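PDB 6P0F: GTPase subunit of restriction endonuclease from Thermococcus gammatolerans, which probably recognises modified DNA through its N-terminal YTH-like domain, as part of a GTP-dependent McrBC-type restriction system. Local coordinates for residues 1-13 / 153-167. Sequence-based numbering, arbitrary orientation.
Sequences MENQLFIIGIGTG and PIAGYVKPERMSGVY. With SO4 (sulfate ion), chain C.
Selenomethionine Met1 sets its SE over one face of the Tyr167 ring, 4.0 Å from the ring centroid and 19° off the normal, a Met-aromatic contact; SE also meets Met163 SE. Asn3 takes the phenol end of the same ring: its ND2 donates to Tyr167 OH (3.2 Å), which lies close to the amide plane. The Tyr167 chi1 of -176°, CG opposite the backbone N, brings the ring from helix 160-174 to Met1 SE and the Asn3 amide; a leucine in its place would probably leave that amide without this partner and the selenium without its aromatic face. Gln4 CB lies at the Tyr157 ring edge, 4.0 Å from CE1. Leu5 packs CB on Met163 CE (3.6 Å) and CG beside Val158 CG2. Phe6 CE1 meets Tyr157 CD1 at 3.7 Å, the ring planes 51° apart. Ile7 N donates a hydrogen bond to Gly156 O (2.9 Å) and Ile7 O accepts one from Gly156 N (2.7 Å), while Ile7 CG2 touches Pro153 CG. Gly9 N adds a hydrogen bond to Ile154 O. Strand 5-11 thus lies between antiparallel 155-158 and parallel 70-76 in the mixed sheet of this YTH-type domain, with helix 160-174 beside the N-terminal loop.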
loop_
_atom_site.group_PDB
_atom_site.type_symbol
_atom_site.label_atom_id
_atom_site.label_comp_id
_atom_site.label_asym_id
_atom_site.label_seq_id
_atom_site.Cartn_x
_atom_site.Cartn_y
_atom_site.Cartn_z
HETATM N N MSE A 1 -8.144 2.340 19.091
HETATM C CA MSE A 1 -7.212 2.379 17.965
HETATM C C MSE A 1 -6.773 3.794 17.626
HETATM O O MSE A 1 -7.564 4.582 17.101
HETATM C CB MSE A 1 -7.860 1.743 16.717
HETATM C CG MSE A 1 -8.264 0.279 16.858
HETATM SE SE MSE A 1 -6.696 -0.939 17.091
HETATM C CE MSE A 1 -7.286 -1.841 18.742
ATOM N N GLU A 2 -5.499 4.115 17.872
ATOM C CA GLU A 2 -5.004 5.436 17.523
ATOM C C GLU A 2 -4.596 5.535 16.056
ATOM O O GLU A 2 -4.477 6.645 15.525
ATOM C CB GLU A 2 -3.829 5.808 18.423
ATOM C CG GLU A 2 -3.568 7.300 18.475
ATOM C CD GLU A 2 -4.697 8.074 19.130
ATOM O OE1 GLU A 2 -4.946 9.226 18.709
ATOM O OE2 GLU A 2 -5.343 7.525 20.046
ATOM N N ASN A 3 -4.420 4.411 15.378
ATOM C CA ASN A 3 -4.091 4.424 13.961
ATOM C C ASN A 3 -5.083 3.543 13.216
ATOM O O ASN A 3 -5.983 2.934 13.802
ATOM C CB ASN A 3 -2.657 3.961 13.729
ATOM C CG ASN A 3 -2.262 2.827 14.649
ATOM O OD1 ASN A 3 -2.927 1.796 14.685
ATOM N ND2 ASN A 3 -1.185 3.018 15.420
ATOM N N GLN A 4 -4.938 3.526 11.900
ATOM C CA GLN A 4 -5.876 2.870 11.017
ATOM C C GLN A 4 -5.174 1.766 10.239
ATOM O O GLN A 4 -3.963 1.777 10.049
ATOM C CB GLN A 4 -6.514 3.887 10.077
ATOM C CG GLN A 4 -7.270 4.977 10.830
ATOM C CD GLN A 4 -7.721 6.114 9.967
ATOM O OE1 GLN A 4 -8.891 6.503 10.006
ATOM N NE2 GLN A 4 -6.807 6.668 9.171
ATOM N N LEU A 5 -5.970 0.793 9.806
ATOM C CA LEU A 5 -5.505 -0.310 8.983
ATOM C C LEU A 5 -6.308 -0.298 7.691
ATOM O O LEU A 5 -7.547 -0.290 7.722
ATOM C CB LEU A 5 -5.651 -1.652 9.696
ATOM C CG LEU A 5 -5.388 -2.931 8.895
ATOM C CD1 LEU A 5 -3.918 -2.888 8.401
ATOM C CD2 LEU A 5 -5.687 -4.175 9.727
ATOM N N PHE A 6 -5.607 -0.263 6.555
ATOM C CA PHE A 6 -6.216 -0.278 5.238
ATOM C C PHE A 6 -5.776 -1.517 4.474
ATOM O O PHE A 6 -4.702 -2.067 4.734
ATOM C CB PHE A 6 -5.833 0.968 4.443
ATOM C CG PHE A 6 -6.255 2.232 5.093
ATOM C CD1 PHE A 6 -7.549 2.698 4.946
ATOM C CD2 PHE A 6 -5.372 2.948 5.884
ATOM C CE1 PHE A 6 -7.960 3.867 5.564
ATOM C CE2 PHE A 6 -5.779 4.136 6.487
ATOM C CZ PHE A 6 -7.100 4.572 6.341
ATOM N N ILE A 7 -6.635 -1.965 3.549
ATOM C CA ILE A 7 -6.311 -3.032 2.602
ATOM C C ILE A 7 -6.319 -2.442 1.202
ATOM O O ILE A 7 -7.290 -1.791 0.790
ATOM C CB ILE A 7 -7.302 -4.205 2.677
ATOM C CG1 ILE A 7 -7.212 -4.897 4.022
ATOM C CG2 ILE A 7 -7.046 -5.194 1.531
ATOM C CD1 ILE A 7 -8.442 -5.749 4.305
ATOM N N ILE A 8 -5.235 -2.653 0.463
ATOM C CA ILE A 8 -5.162 -2.218 -0.928
ATOM C C ILE A 8 -4.922 -3.440 -1.785
ATOM O O ILE A 8 -3.954 -4.176 -1.599
ATOM C CB ILE A 8 -4.083 -1.156 -1.126
ATOM C CG1 ILE A 8 -4.479 0.106 -0.366
ATOM C CG2 ILE A 8 -3.894 -0.851 -2.624
ATOM C CD1 ILE A 8 -3.353 1.168 -0.365
ATOM N N GLY A 9 -5.832 -3.668 -2.760
ATOM C CA GLY A 9 -5.794 -4.847 -3.574
ATOM C C GLY A 9 -5.054 -4.534 -4.874
ATOM O O GLY A 9 -5.457 -3.641 -5.609
ATOM N N ILE A 10 -3.989 -5.273 -5.113
ATOM C CA ILE A 10 -3.135 -5.088 -6.292
ATOM C C ILE A 10 -3.418 -6.244 -7.235
ATOM O O ILE A 10 -3.075 -7.391 -6.935
ATOM C CB ILE A 10 -1.646 -5.061 -5.908
ATOM C CG1 ILE A 10 -1.339 -4.004 -4.841
ATOM C CG2 ILE A 10 -0.759 -4.901 -7.187
ATOM C CD1 ILE A 10 -1.589 -2.598 -5.283
ATOM N N GLY A 11 -4.032 -5.967 -8.391
ATOM C CA GLY A 11 -4.376 -7.056 -9.295
ATOM C C GLY A 11 -3.209 -7.488 -10.163
ATOM O O GLY A 11 -2.597 -6.665 -10.854
ATOM N N THR A 12 -2.876 -8.773 -10.129
ATOM C CA THR A 12 -1.781 -9.252 -10.954
ATOM C C THR A 12 -2.169 -9.246 -12.431
ATOM O O THR A 12 -3.341 -9.289 -12.799
ATOM C CB THR A 12 -1.355 -10.657 -10.543
ATOM O OG1 THR A 12 -2.496 -11.526 -10.535
ATOM C CG2 THR A 12 -0.743 -10.622 -9.134
ATOM N N GLY A 13 -1.145 -9.177 -13.278
ATOM C CA GLY A 13 -1.382 -9.100 -14.704
ATOM C C GLY A 13 -1.907 -7.776 -15.199
ATOM O O GLY A 13 -2.392 -7.701 -16.334
ATOM N N PRO A 153 -10.646 -6.102 -1.885
ATOM C CA PRO A 153 -11.108 -4.754 -2.220
ATOM C C PRO A 153 -10.052 -3.990 -2.992
ATOM O O PRO A 153 -8.848 -4.188 -2.815
ATOM C CB PRO A 153 -11.372 -4.110 -0.857
ATOM C CG PRO A 153 -10.361 -4.760 0.046
ATOM C CD PRO A 153 -10.225 -6.203 -0.466
ATOM N N ILE A 154 -10.515 -3.077 -3.852
ATOM C CA ILE A 154 -9.559 -2.132 -4.433
ATOM C C ILE A 154 -8.924 -1.284 -3.341
ATOM O O ILE A 154 -7.699 -1.090 -3.315
ATOM C CB ILE A 154 -10.237 -1.279 -5.516
ATOM C CG1 ILE A 154 -10.446 -2.140 -6.766
ATOM C CG2 ILE A 154 -9.371 -0.096 -5.864
ATOM C CD1 ILE A 154 -11.270 -1.468 -7.815
ATOM N N ALA A 155 -9.737 -0.788 -2.404
ATOM C CA ALA A 155 -9.266 -0.056 -1.240
ATOM C C ALA A 155 -10.284 -0.240 -0.130
ATOM O O ALA A 155 -11.452 0.127 -0.302
ATOM C CB ALA A 155 -9.081 1.425 -1.548
ATOM N N GLY A 156 -9.849 -0.804 0.986
ATOM C CA GLY A 156 -10.730 -1.055 2.114
ATOM C C GLY A 156 -10.185 -0.493 3.411
ATOM O O GLY A 156 -8.974 -0.335 3.590
ATOM N N TYR A 157 -11.108 -0.179 4.315
ATOM C CA TYR A 157 -10.796 0.276 5.661
ATOM C C TYR A 157 -11.202 -0.818 6.633
ATOM O O TYR A 157 -12.335 -1.326 6.559
ATOM C CB TYR A 157 -11.536 1.576 5.985
ATOM C CG TYR A 157 -11.488 1.965 7.447
ATOM C CD1 TYR A 157 -10.309 2.423 8.028
ATOM C CD2 TYR A 157 -12.616 1.888 8.250
ATOM C CE1 TYR A 157 -10.252 2.786 9.357
ATOM C CE2 TYR A 157 -12.571 2.262 9.588
ATOM C CZ TYR A 157 -11.391 2.704 10.132
ATOM O OH TYR A 157 -11.322 3.075 11.455
ATOM N N VAL A 158 -10.288 -1.222 7.508
ATOM C CA VAL A 158 -10.570 -2.291 8.459
ATOM C C VAL A 158 -11.090 -1.637 9.740
ATOM O O VAL A 158 -10.359 -0.928 10.443
ATOM C CB VAL A 158 -9.348 -3.178 8.720
ATOM C CG1 VAL A 158 -9.701 -4.320 9.669
ATOM C CG2 VAL A 158 -8.845 -3.752 7.390
ATOM N N LYS A 159 -12.364 -1.871 10.041
ATOM C CA LYS A 159 -12.954 -1.217 11.191
ATOM C C LYS A 159 -12.238 -1.645 12.463
ATOM O O LYS A 159 -11.746 -2.775 12.576
ATOM C CB LYS A 159 -14.451 -1.528 11.266
ATOM C CG LYS A 159 -15.202 -0.893 10.115
ATOM C CD LYS A 159 -16.686 -0.701 10.396
ATOM C CE LYS A 159 -17.391 -0.162 9.152
ATOM N NZ LYS A 159 -18.810 0.192 9.449
ATOM N N PRO A 160 -12.185 -0.753 13.453
ATOM C CA PRO A 160 -11.477 -1.063 14.707
ATOM C C PRO A 160 -11.861 -2.388 15.358
ATOM O O PRO A 160 -10.992 -3.101 15.883
ATOM C CB PRO A 160 -11.863 0.114 15.617
ATOM C CG PRO A 160 -12.280 1.207 14.719
ATOM C CD PRO A 160 -12.755 0.607 13.428
ATOM N N GLU A 161 -13.147 -2.744 15.336
ATOM C CA GLU A 161 -13.568 -3.962 16.013
ATOM C C GLU A 161 -12.960 -5.197 15.361
ATOM O O GLU A 161 -12.757 -6.220 16.037
ATOM C CB GLU A 161 -15.095 -4.011 16.049
ATOM C CG GLU A 161 -15.782 -3.799 14.711
ATOM C CD GLU A 161 -16.105 -2.339 14.402
ATOM O OE1 GLU A 161 -15.423 -1.442 14.957
ATOM O OE2 GLU A 161 -17.033 -2.098 13.587
ATOM N N ARG A 162 -12.623 -5.113 14.068
ATOM C CA ARG A 162 -11.873 -6.180 13.428
ATOM C C ARG A 162 -10.372 -6.025 13.588
ATOM O O ARG A 162 -9.658 -7.022 13.766
ATOM C CB ARG A 162 -12.098 -6.211 11.922
ATOM C CG ARG A 162 -13.364 -6.470 11.467
ATOM C CD ARG A 162 -13.245 -6.541 9.967
ATOM N NE ARG A 162 -14.586 -6.545 9.518
ATOM C CZ ARG A 162 -15.296 -7.647 9.353
ATOM N NH1 ARG A 162 -14.743 -8.829 9.595
ATOM N NH2 ARG A 162 -16.533 -7.552 8.944
HETATM N N MSE A 163 -9.878 -4.792 13.401
HETATM C CA MSE A 163 -8.439 -4.480 13.443
HETATM C C MSE A 163 -7.923 -4.908 14.800
HETATM O O MSE A 163 -6.841 -5.494 14.913
HETATM C CB MSE A 163 -8.177 -2.987 13.191
HETATM C CG MSE A 163 -6.745 -2.606 13.260
HETATM SE SE MSE A 163 -6.639 -0.617 13.364
HETATM C CE MSE A 163 -7.966 -0.073 11.991
ATOM N N SER A 164 -8.738 -4.670 15.831
ATOM C CA SER A 164 -8.318 -4.997 17.192
ATOM C C SER A 164 -7.965 -6.465 17.352
ATOM O O SER A 164 -7.046 -6.803 18.108
ATOM C CB SER A 164 -9.417 -4.645 18.173
ATOM O OG SER A 164 -9.067 -4.952 19.505
ATOM N N GLY A 165 -8.639 -7.356 16.626
ATOM C CA GLY A 165 -8.335 -8.765 16.743
ATOM C C GLY A 165 -6.963 -9.136 16.249
ATOM O O GLY A 165 -6.402 -10.145 16.684
ATOM N N VAL A 166 -6.377 -8.335 15.343
ATOM C CA VAL A 166 -5.089 -8.649 14.767
ATOM C C VAL A 166 -4.024 -7.608 15.052
ATOM O O VAL A 166 -2.873 -7.760 14.633
ATOM C CB VAL A 166 -5.191 -8.867 13.238
ATOM C CG1 VAL A 166 -6.191 -9.977 12.938
ATOM C CG2 VAL A 166 -5.580 -7.570 12.562
ATOM N N TYR A 167 -4.386 -6.538 15.780
ATOM C CA TYR A 167 -3.490 -5.393 15.933
ATOM C C TYR A 167 -2.177 -5.782 16.598
ATOM O O TYR A 167 -1.104 -5.338 16.174
ATOM C CB TYR A 167 -4.214 -4.312 16.731
ATOM C CG TYR A 167 -3.456 -3.022 16.909
ATOM C CD1 TYR A 167 -2.907 -2.351 15.813
ATOM C CD2 TYR A 167 -3.297 -2.469 18.175
ATOM C CE1 TYR A 167 -2.227 -1.156 15.980
ATOM C CE2 TYR A 167 -2.597 -1.269 18.348
ATOM C CZ TYR A 167 -2.074 -0.623 17.256
ATOM O OH TYR A 167 -1.391 0.570 17.444
HETATM S S SO4 C . -17.323 -3.890 8.166
HETATM O O1 SO4 C . -16.223 -3.137 7.533
HETATM O O2 SO4 C . -16.720 -5.017 8.859
HETATM O O3 SO4 C . -18.083 -3.050 9.101
HETATM O O4 SO4 C . -18.294 -4.342 7.196
#